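PDB 4HXF: peptidase S9 prolyl oligopeptidase catalytic domain-containing protein from Pyrococcus horikoshii, which acts as an acylaminoacyl peptidase, a serine protease of the prolyl oligopeptidase family that self-compartmentalizes as a hexamer and selects its substrates through this multimerization. Local coordinates for residues K104-I109 against L118-F123; D135-W140 against V192-F197; T152-I157 against F168-F173. One frame throughout, in Å; residues are numbered along the deposited sequence.

Interaction 1: residues K104-I109 against L118-F123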
loop_
_atom_site.group_PDB
_atom_site.type_symbol
_atom_site.label_atom_id
_atom_site.label_comp_id
_atom_site.label_asym_id
_atom_site.label_seq_id
_atom_site.Cartn_x
_atom_site.Cartn_y
_atom_site.Cartn_z
ATOM N N LYS A 104 7.635 6.520 -23.274
ATOM C CA LYS A 104 6.357 7.333 -23.387
ATOM C C LYS A 104 6.173 8.299 -24.639
ATOM O O LYS A 104 7.093 8.974 -25.155
ATOM C CB LYS A 104 5.905 7.890 -22.037
ATOM C CG LYS A 104 5.746 9.362 -21.731
ATOM C CD LYS A 104 5.185 9.314 -20.306
ATOM N N ASN A 105 4.978 8.157 -25.167
ATOM C CA ASN A 105 4.460 8.871 -26.315
ATOM C C ASN A 105 5.170 8.553 -27.600
ATOM O O ASN A 105 5.311 9.458 -28.455
ATOM C CB ASN A 105 4.522 10.363 -26.036
ATOM C CG ASN A 105 3.669 10.742 -24.818
ATOM O OD1 ASN A 105 2.651 10.095 -24.511
ATOM N ND2 ASN A 105 4.089 11.766 -24.148
ATOM N N ILE A 106 5.600 7.309 -27.760
ATOM C CA ILE A 106 6.131 6.816 -29.008
ATOM C C ILE A 106 5.029 6.217 -29.762
ATOM O O ILE A 106 4.262 5.473 -29.161
ATOM C CB ILE A 106 7.232 5.728 -28.751
ATOM C CG1 ILE A 106 8.429 6.427 -28.120
ATOM C CG2 ILE A 106 7.587 5.012 -30.056
ATOM C CD1 ILE A 106 8.961 7.642 -28.904
ATOM N N ARG A 107 4.872 6.583 -31.020
ATOM C CA ARG A 107 3.813 6.127 -31.904
ATOM C C ARG A 107 4.288 5.083 -32.928
ATOM O O ARG A 107 3.486 4.351 -33.528
ATOM C CB ARG A 107 3.133 7.271 -32.633
ATOM C CG ARG A 107 2.364 8.249 -31.717
ATOM C CD ARG A 107 1.474 9.243 -32.457
ATOM N NE ARG A 107 0.702 10.059 -31.481
ATOM C CZ ARG A 107 0.572 11.417 -31.492
ATOM N NH1 ARG A 107 1.209 12.122 -32.399
ATOM N NH2 ARG A 107 -0.208 12.049 -30.573
ATOM N N SER A 108 5.577 5.102 -33.285
ATOM C CA SER A 108 6.063 4.215 -34.376
ATOM C C SER A 108 7.504 3.844 -34.092
ATOM O O SER A 108 8.244 4.672 -33.606
ATOM C CB SER A 108 6.005 4.742 -35.809
ATOM O OG SER A 108 6.744 5.964 -36.103
ATOM N N ILE A 109 7.875 2.640 -34.539
ATOM C CA ILE A 109 9.269 2.170 -34.545
ATOM C C ILE A 109 9.566 1.477 -35.856
ATOM O O ILE A 109 8.742 0.720 -36.322
ATOM C CB ILE A 109 9.722 1.245 -33.351
ATOM C CG1 ILE A 109 8.692 0.124 -33.080
ATOM C CG2 ILE A 109 9.864 2.121 -32.059
ATOM C CD1 ILE A 109 9.246 -0.921 -32.096
ATOM N N LEU A 118 17.010 2.001 -34.713
ATOM C CA LEU A 118 15.552 2.174 -34.856
ATOM C C LEU A 118 15.306 3.662 -35.092
ATOM O O LEU A 118 16.003 4.526 -34.567
ATOM C CB LEU A 118 14.790 1.758 -33.598
ATOM C CG LEU A 118 14.818 0.308 -33.335
ATOM C CD1 LEU A 118 14.139 0.008 -31.964
ATOM C CD2 LEU A 118 13.947 -0.464 -34.408
ATOM N N LEU A 119 14.328 3.994 -35.931
ATOM C CA LEU A 119 13.707 5.305 -35.881
ATOM C C LEU A 119 12.453 5.239 -35.098
ATOM O O LEU A 119 11.568 4.433 -35.443
ATOM C CB LEU A 119 13.398 5.791 -37.293
ATOM C CG LEU A 119 12.598 7.117 -37.456
ATOM C CD1 LEU A 119 13.351 8.296 -36.794
ATOM C CD2 LEU A 119 12.154 7.389 -38.914
ATOM N N ALA A 120 12.305 6.048 -34.056
ATOM C CA ALA A 120 11.046 6.149 -33.289
ATOM C C ALA A 120 10.479 7.520 -33.543
ATOM O O ALA A 120 11.165 8.558 -33.409
ATOM C CB ALA A 120 11.306 5.940 -31.816
ATOM N N VAL A 121 9.176 7.617 -33.739
ATOM C CA VAL A 121 8.463 8.855 -33.918
ATOM C C VAL A 121 7.423 8.925 -32.846
ATOM O O VAL A 121 6.732 7.949 -32.569
ATOM C CB VAL A 121 7.863 8.940 -35.312
ATOM C CG1 VAL A 121 7.087 10.317 -35.484
ATOM C CG2 VAL A 121 8.887 8.668 -36.410
ATOM N N GLY A 122 7.402 10.050 -32.159
ATOM C CA GLY A 122 6.506 10.261 -31.046
ATOM C C GLY A 122 6.073 11.689 -30.962
ATOM O O GLY A 122 5.998 12.412 -31.944
ATOM N N PHE A 123 5.705 12.136 -29.748
ATOM C CA PHE A 123 5.216 13.496 -29.602
ATOM C C PHE A 123 5.530 14.029 -28.192
ATOM O O PHE A 123 5.842 13.194 -27.271
ATOM C CB PHE A 123 3.724 13.586 -29.872
ATOM C CG PHE A 123 2.878 12.785 -28.931
ATOM C CD1 PHE A 123 2.600 11.430 -29.157
ATOM C CD2 PHE A 123 2.377 13.371 -27.775
ATOM C CE1 PHE A 123 1.772 10.701 -28.237
ATOM C CE2 PHE A 123 1.573 12.662 -26.885
ATOM C CZ PHE A 123 1.260 11.344 -27.124
HETATM O O HOH W 1 4.051 11.028 -33.509
HETATM O O HOH W 2 9.064 4.942 -36.797
#
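Asn-105 and Phe-123 stack across the open end of an antiparallel beta hairpin, the first two strands (106-111 and 117-124) of a four-stranded blade of the beta-propeller. The Asn-105 side chain lies over one face of the ring from root to tip. Its CB sits above the middle, 3.6 Å from the centroid of the Phe-123 ring, as a CH-pi contact. CG follows toward the far rim, 3.4 Å from Phe-123 CZ. There the amide forks: OD1 is against CZ, and ND2 stays looser, 3.8 Å from Phe-123 CE2. Amide and ring planes differ by 24°, a tilted stack. CG of Asn-105 is turned beside its own backbone N (chi1 -61°), which lays the amide along the ring. Arg-107 NH2 lies over the opposite face of the ring, toward the rim, and NH1 is tied to Glu-150 by a salt bridge. Water 1 accepts from that NH1 and donates to Gly-122 O.

Between the strands a classic beta bulge shifts the register: Arg-107 N and Ser-108 N both donate to Val-121 O, at 2.8 and 3.2 Å respectively. Asn-105 O receives Phe-123 N and passes close to Gly-122 CA, where the strand has no side chain. On the face carrying Ile-106, Ile-109 and Ala-120, the methyl CB of Ala-120 touches Ile-106 CD1 and Ile-109 CG2, and Ile-109 continues onto Ile-87 of strand 86-91. On the other face Ser-108 OG lies 3.3 Å from Val-121 CB, and water 2 bridges this hydroxyl to Leu-119 O.

Interaction 2: residues D135-W140 against V192-F197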
loop_
_atom_site.group_PDB
_atom_site.type_symbol
_atom_site.label_atom_id
_atom_site.label_comp_id
_atom_site.label_asym_id
_atom_site.label_seq_id
_atom_site.Cartn_x
_atom_site.Cartn_y
_atom_site.Cartn_z
ATOM N N ASP A 135 -2.290 27.509 -29.046
ATOM C CA ASP A 135 -2.114 28.672 -29.902
ATOM C C ASP A 135 -1.989 28.267 -31.391
ATOM O O ASP A 135 -1.753 29.151 -32.244
ATOM C CB ASP A 135 -0.854 29.484 -29.512
ATOM C CG ASP A 135 0.450 28.730 -29.811
ATOM O OD1 ASP A 135 0.433 27.608 -30.302
ATOM O OD2 ASP A 135 1.524 29.301 -29.536
ATOM N N ASP A 136 -2.261 27.001 -31.678
ATOM C CA ASP A 136 -2.329 26.468 -33.077
ATOM C C ASP A 136 -3.726 25.844 -33.317
ATOM O O ASP A 136 -4.660 26.089 -32.498
ATOM C CB ASP A 136 -1.159 25.546 -33.340
ATOM C CG ASP A 136 -0.920 25.352 -34.857
ATOM O OD1 ASP A 136 -1.613 25.874 -35.706
ATOM O OD2 ASP A 136 0.103 24.811 -35.063
ATOM N N VAL A 137 -3.918 25.033 -34.392
ATOM C CA VAL A 137 -5.228 24.439 -34.633
ATOM C C VAL A 137 -4.944 23.048 -35.119
ATOM O O VAL A 137 -3.890 22.798 -35.691
ATOM C CB VAL A 137 -6.159 25.162 -35.676
ATOM C CG1 VAL A 137 -6.648 26.464 -35.146
ATOM C CG2 VAL A 137 -5.469 25.269 -37.033
ATOM N N PRO A 138 -5.849 22.120 -34.864
ATOM C CA PRO A 138 -7.001 22.252 -33.996
ATOM C C PRO A 138 -6.546 22.064 -32.559
ATOM O O PRO A 138 -5.345 21.759 -32.294
ATOM C CB PRO A 138 -7.870 21.096 -34.514
ATOM C CG PRO A 138 -6.947 20.006 -34.772
ATOM C CD PRO A 138 -5.723 20.729 -35.365
ATOM N N ALA A 139 -7.420 22.253 -31.569
ATOM C CA ALA A 139 -7.037 22.066 -30.178
ATOM C C ALA A 139 -7.048 20.648 -29.675
ATOM O O ALA A 139 -6.541 20.314 -28.608
ATOM C CB ALA A 139 -7.993 22.902 -29.312
ATOM N N TRP A 140 -7.637 19.767 -30.474
ATOM C CA TRP A 140 -7.774 18.335 -30.131
ATOM C C TRP A 140 -7.890 17.468 -31.343
ATOM O O TRP A 140 -8.073 17.956 -32.476
ATOM C CB TRP A 140 -8.975 18.198 -29.159
ATOM C CG TRP A 140 -10.360 18.590 -29.709
ATOM C CD1 TRP A 140 -10.713 18.923 -30.961
ATOM C CD2 TRP A 140 -11.530 18.696 -28.864
ATOM N NE1 TRP A 140 -12.091 19.278 -31.008
ATOM C CE2 TRP A 140 -12.643 19.114 -29.723
ATOM C CE3 TRP A 140 -11.765 18.472 -27.501
ATOM C CZ2 TRP A 140 -13.938 19.283 -29.200
ATOM C CZ3 TRP A 140 -13.029 18.675 -26.997
ATOM C CH2 TRP A 140 -14.088 19.039 -27.841
ATOM N N VAL A 192 -2.746 29.663 -43.718
ATOM C CA VAL A 192 -3.324 30.454 -42.526
ATOM C C VAL A 192 -3.368 29.468 -41.319
ATOM O O VAL A 192 -2.997 29.842 -40.235
ATOM C CB VAL A 192 -4.676 30.972 -42.874
ATOM C CG1 VAL A 192 -5.364 31.598 -41.644
ATOM C CG2 VAL A 192 -4.530 32.066 -43.967
ATOM N N ILE A 193 -3.654 28.201 -41.624
ATOM C CA ILE A 193 -3.580 27.107 -40.727
ATOM C C ILE A 193 -2.816 25.984 -41.388
ATOM O O ILE A 193 -2.588 25.982 -42.618
ATOM C CB ILE A 193 -4.958 26.641 -40.276
ATOM C CG1 ILE A 193 -5.850 26.095 -41.375
ATOM C CG2 ILE A 193 -5.683 27.889 -39.618
ATOM C CD1 ILE A 193 -7.131 25.315 -40.895
ATOM N N PRO A 194 -2.428 24.953 -40.632
ATOM C CA PRO A 194 -1.855 23.761 -41.296
ATOM C C PRO A 194 -2.853 23.070 -42.201
ATOM O O PRO A 194 -4.021 22.933 -41.863
ATOM C CB PRO A 194 -1.410 22.845 -40.119
ATOM C CG PRO A 194 -1.377 23.750 -38.944
ATOM C CD PRO A 194 -2.459 24.792 -39.177
ATOM N N ARG A 195 -2.376 22.645 -43.362
ATOM C CA ARG A 195 -3.232 22.008 -44.384
ATOM C C ARG A 195 -3.320 20.489 -44.234
ATOM O O ARG A 195 -2.922 19.656 -45.107
ATOM C CB ARG A 195 -2.758 22.445 -45.755
ATOM C CG ARG A 195 -2.545 23.892 -45.948
ATOM C CD ARG A 195 -3.835 24.717 -45.827
ATOM N NE ARG A 195 -4.951 24.335 -46.687
ATOM C CZ ARG A 195 -5.089 24.793 -47.938
ATOM N NH1 ARG A 195 -4.160 25.549 -48.487
ATOM N NH2 ARG A 195 -6.158 24.432 -48.628
ATOM N N TYR A 196 -3.816 20.074 -43.071
ATOM C CA TYR A 196 -3.870 18.689 -42.706
ATOM C C TYR A 196 -4.615 17.867 -43.699
ATOM O O TYR A 196 -5.611 18.332 -44.173
ATOM C CB TYR A 196 -4.608 18.554 -41.404
ATOM C CG TYR A 196 -3.968 19.216 -40.210
ATOM C CD1 TYR A 196 -4.573 20.297 -39.588
ATOM C CD2 TYR A 196 -2.750 18.799 -39.773
ATOM C CE1 TYR A 196 -3.982 20.850 -38.459
ATOM C CE2 TYR A 196 -2.122 19.381 -38.651
ATOM C CZ TYR A 196 -2.797 20.394 -37.966
ATOM O OH TYR A 196 -2.131 20.948 -36.873
ATOM N N PHE A 197 -4.037 16.731 -44.104
ATOM C CA PHE A 197 -4.652 15.732 -45.056
ATOM C C PHE A 197 -4.710 16.300 -46.469
ATOM O O PHE A 197 -5.260 15.674 -47.348
ATOM C CB PHE A 197 -5.984 15.103 -44.600
ATOM C CG PHE A 197 -5.886 14.292 -43.354
ATOM C CD1 PHE A 197 -6.030 14.897 -42.113
ATOM C CD2 PHE A 197 -5.692 12.918 -43.418
ATOM C CE1 PHE A 197 -5.950 14.173 -40.931
ATOM C CE2 PHE A 197 -5.593 12.172 -42.235
ATOM C CZ PHE A 197 -5.730 12.791 -41.008
HETATM O O HOH W 3 0.710 22.721 -36.372
#
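Val-137 packs one methyl into the elbow formed by Ile-193 and Pro-194. CG1 stands beside the backbone N of Val-137 (chi1 -70°), leaving CG2 between that N and the carbonyl carbon. CG2 is therefore the branch that reaches across, 3.6 Å from Ile-193 CB and 3.7 Å from Pro-194 CD; the two branched side chains cross at about a right angle. Immediately beyond, Tyr-196 OH donates to Val-137 O over 2.8 Å. Val-137 O sits at the edge of the Tyr-196 ring, in its plane, and the hydroxyl oxygen in turn lies in the plane of the Val-137 carbonyl, with a C=O...OH angle of 150°. Pro-138, which follows a cis peptide bond, sets its CD 3.6 Å from Tyr-196 CE1, while Pro-194 CB sits over one face of the same ring, toward its rim.

Neither segment is regular here: both are connecting loops of the beta-propeller, and they meet where it faces the alpha/beta hydrolase domain. Val-137 and Ile-193 both rest on Leu-505 of helix 504-511, and Tyr-196 touches Trp-506. A second subunit also joins, its Tyr-558 hydroxyl bonding to Asp-136 O and its Lys-562 packing on Val-137 and Ile-193.

The Asp-136 side is looser and wetter. OD1 merely slides past the Pro-194 ring, 3.7 Å from CD, and accepts a weak bond from Val-137 N. OD2 forms a salt bridge with Arg-190 and accepts a hydrogen bond from water 3, whose second bond, to Tyr-196 OH, is weak at 3.4 Å.

Interaction 3: residues T152-I157 against F168-F173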
loop_
_atom_site.group_PDB
_atom_site.type_symbol
_atom_site.label_atom_id
_atom_site.label_comp_id
_atom_site.label_asym_id
_atom_site.label_seq_id
_atom_site.Cartn_x
_atom_site.Cartn_y
_atom_site.Cartn_z
ATOM N N THR A 152 5.861 16.911 -32.956
ATOM C CA THR A 152 6.339 15.597 -33.283
ATOM C C THR A 152 7.814 15.461 -32.927
ATOM O O THR A 152 8.602 16.362 -33.244
ATOM C CB THR A 152 6.171 15.361 -34.820
ATOM O OG1 THR A 152 4.775 15.672 -35.180
ATOM C CG2 THR A 152 6.444 13.836 -35.103
ATOM N N THR A 153 8.197 14.309 -32.364
ATOM C CA THR A 153 9.577 14.024 -32.034
ATOM C C THR A 153 10.076 12.853 -32.813
ATOM O O THR A 153 9.352 11.885 -33.048
ATOM C CB THR A 153 9.689 13.746 -30.464
ATOM O OG1 THR A 153 8.985 12.499 -30.172
ATOM C CG2 THR A 153 9.201 14.962 -29.664
ATOM N N PHE A 154 11.318 12.955 -33.203
ATOM C CA PHE A 154 11.965 11.949 -33.982
ATOM C C PHE A 154 13.254 11.545 -33.281
ATOM O O PHE A 154 14.037 12.453 -32.875
ATOM C CB PHE A 154 12.349 12.440 -35.373
ATOM C CG PHE A 154 11.153 12.820 -36.240
ATOM C CD1 PHE A 154 10.505 14.044 -36.066
ATOM C CD2 PHE A 154 10.681 11.943 -37.146
ATOM C CE1 PHE A 154 9.411 14.357 -36.841
ATOM C CE2 PHE A 154 9.571 12.280 -37.940
ATOM C CZ PHE A 154 8.926 13.473 -37.738
ATOM N N TRP A 155 13.387 10.239 -32.988
ATOM C CA TRP A 155 14.561 9.755 -32.292
ATOM C C TRP A 155 15.221 8.675 -33.097
ATOM O O TRP A 155 14.567 7.693 -33.467
ATOM C CB TRP A 155 14.184 9.132 -30.944
ATOM C CG TRP A 155 13.521 10.027 -29.900
ATOM C CD1 TRP A 155 13.521 11.363 -29.800
ATOM C CD2 TRP A 155 12.905 9.575 -28.635
ATOM N NE1 TRP A 155 12.806 11.781 -28.690
ATOM C CE2 TRP A 155 12.450 10.773 -27.950
ATOM C CE3 TRP A 155 12.655 8.332 -28.047
ATOM C CZ2 TRP A 155 11.733 10.715 -26.711
ATOM C CZ3 TRP A 155 11.944 8.289 -26.811
ATOM C CH2 TRP A 155 11.505 9.457 -26.167
ATOM N N VAL A 156 16.509 8.741 -33.285
ATOM C CA VAL A 156 17.265 7.598 -33.812
ATOM C C VAL A 156 17.903 6.903 -32.595
ATOM O O VAL A 156 18.670 7.494 -31.811
ATOM C CB VAL A 156 18.341 8.031 -34.739
ATOM C CG1 VAL A 156 19.171 6.846 -35.223
ATOM C CG2 VAL A 156 17.720 8.876 -35.932
ATOM N N ILE A 157 17.570 5.634 -32.447
ATOM C CA ILE A 157 17.979 4.814 -31.308
ATOM C C ILE A 157 18.949 3.749 -31.734
ATOM O O ILE A 157 18.694 2.932 -32.643
ATOM C CB ILE A 157 16.764 4.156 -30.623
ATOM C CG1 ILE A 157 15.713 5.173 -30.164
ATOM C CG2 ILE A 157 17.157 3.291 -29.375
ATOM C CD1 ILE A 157 14.346 4.541 -30.001
ATOM N N PHE A 168 15.220 15.177 -33.125
ATOM C CA PHE A 168 14.756 16.482 -33.616
ATOM C C PHE A 168 13.241 16.520 -33.496
ATOM O O PHE A 168 12.593 15.510 -33.295
ATOM C CB PHE A 168 15.200 16.828 -35.047
ATOM C CG PHE A 168 14.828 15.824 -36.121
ATOM C CD1 PHE A 168 15.615 14.675 -36.351
ATOM C CD2 PHE A 168 13.699 16.001 -36.938
ATOM C CE1 PHE A 168 15.230 13.708 -37.286
ATOM C CE2 PHE A 168 13.330 15.041 -37.869
ATOM C CZ PHE A 168 14.094 13.962 -38.061
ATOM N N GLU A 169 12.715 17.725 -33.629
ATOM C CA GLU A 169 11.259 17.966 -33.552
ATOM C C GLU A 169 10.734 18.639 -34.813
ATOM O O GLU A 169 11.476 19.319 -35.561
ATOM C CB GLU A 169 10.902 18.749 -32.303
ATOM C CG GLU A 169 10.949 20.231 -32.395
ATOM C CD GLU A 169 10.436 20.884 -31.069
ATOM O OE1 GLU A 169 9.654 21.828 -31.137
ATOM O OE2 GLU A 169 10.799 20.406 -30.006
ATOM N N LYS A 170 9.462 18.415 -35.047
ATOM C CA LYS A 170 8.732 19.021 -36.138
ATOM C C LYS A 170 7.355 19.409 -35.676
ATOM O O LYS A 170 6.944 19.036 -34.585
ATOM C CB LYS A 170 8.606 18.007 -37.292
ATOM C CG LYS A 170 9.898 17.799 -38.010
ATOM C CD LYS A 170 10.440 19.015 -38.802
ATOM C CE LYS A 170 11.643 18.665 -39.664
ATOM N NZ LYS A 170 12.192 19.968 -40.160
ATOM N N PRO A 171 6.636 20.199 -36.503
ATOM C CA PRO A 171 5.226 20.429 -36.170
ATOM C C PRO A 171 4.368 19.211 -35.950
ATOM O O PRO A 171 4.783 18.077 -36.357
ATOM C CB PRO A 171 4.739 21.220 -37.427
ATOM C CG PRO A 171 5.974 21.848 -37.939
ATOM C CD PRO A 171 7.050 20.799 -37.781
ATOM N N ARG A 172 3.253 19.341 -35.174
ATOM C CA ARG A 172 2.331 18.244 -34.905
ATOM C C ARG A 172 1.910 17.596 -36.262
ATOM O O ARG A 172 1.854 18.315 -37.314
ATOM C CB ARG A 172 1.029 18.667 -34.033
ATOM C CG ARG A 172 0.092 19.540 -34.704
ATOM C CD ARG A 172 -1.035 19.920 -33.684
ATOM N NE ARG A 172 -0.441 20.844 -32.798
ATOM C CZ ARG A 172 -1.147 21.713 -32.065
ATOM N NH1 ARG A 172 -2.413 21.683 -32.162
ATOM N NH2 ARG A 172 -0.567 22.577 -31.316
ATOM N N PHE A 173 1.641 16.315 -36.204
ATOM C CA PHE A 173 1.182 15.514 -37.314
ATOM C C PHE A 173 2.231 15.374 -38.409
ATOM O O PHE A 173 1.869 15.155 -39.550
ATOM C CB PHE A 173 -0.133 16.155 -37.815
ATOM C CG PHE A 173 -1.355 15.441 -37.454
ATOM C CD1 PHE A 173 -2.169 14.920 -38.427
ATOM C CD2 PHE A 173 -1.659 15.244 -36.153
ATOM C CE1 PHE A 173 -3.314 14.227 -38.062
ATOM C CE2 PHE A 173 -2.825 14.594 -35.792
ATOM C CZ PHE A 173 -3.641 14.147 -36.753
HETATM O O HOH W 4 2.318 14.912 -33.840
#
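Strands 152-157 and 168-171 run antiparallel, their axes at 151°, with Thr-152/Lys-170 and Phe-154/Phe-168 as hydrogen-bonded pairs and Thr-153/Glu-169 as the non-hydrogen-bonded pair between them.

Phe-154 and Phe-168 share a face of the sheet. Their planes are only 5° from parallel, yet the rings are slid apart and barely overlap, their centroids being 4.8 Å from each other. What covers the Phe-168 ring is instead the CB of Phe-154, 3.7 Å from its centroid. The chi1 of Phe-168 (56°) places CG between its backbone N and carbonyl carbon, and the ring leans toward the partner strand. The Lys-170 side chain crosses that of Phe-154 at about a right angle, its CG 3.7 Å from Phe-154 CE1; its NZ goes on to a salt bridge with Glu-210.

Thr-152 OG1 donates to Pro-171 O over 2.7 Å. The same hydroxyl accepts from water 4, which in turn accepts from Phe-173 N, so Pro-171 and Phe-173 are both tied to Thr-152, the latter through the water.

This hairpin forms the outer half of its propeller blade: Thr-152 and Phe-154 touch Val-121 of strand 117-124, while Phe-168 stacks on Trp-205 and packs on Val-185 of strand 182-188 in the next blade.

Interactions 1 and 3 are the two hairpins of a single propeller blade, in strand order 106-111, 117-124, 151-158, 163-171; their centres are 8 Å apart, and backbone hydrogen bonds between the middle strands, such as Trp-155 N to Ala-120 O, join them. Interaction 2 lies at the loops, its centre about 17 Å from that of interaction 3 and 21 Å from that of interaction 1. Along the chain, interaction 1 comes first; segment 135-140 then departs between the blade's middle strands, and 192-197 belongs to the following blade, so interaction 3 falls between the halves of interaction 2. Arg-172 packs against Pro-138 and Tyr-196, connecting the blade with loops facing the catalytic domain and a neighbouring subunit.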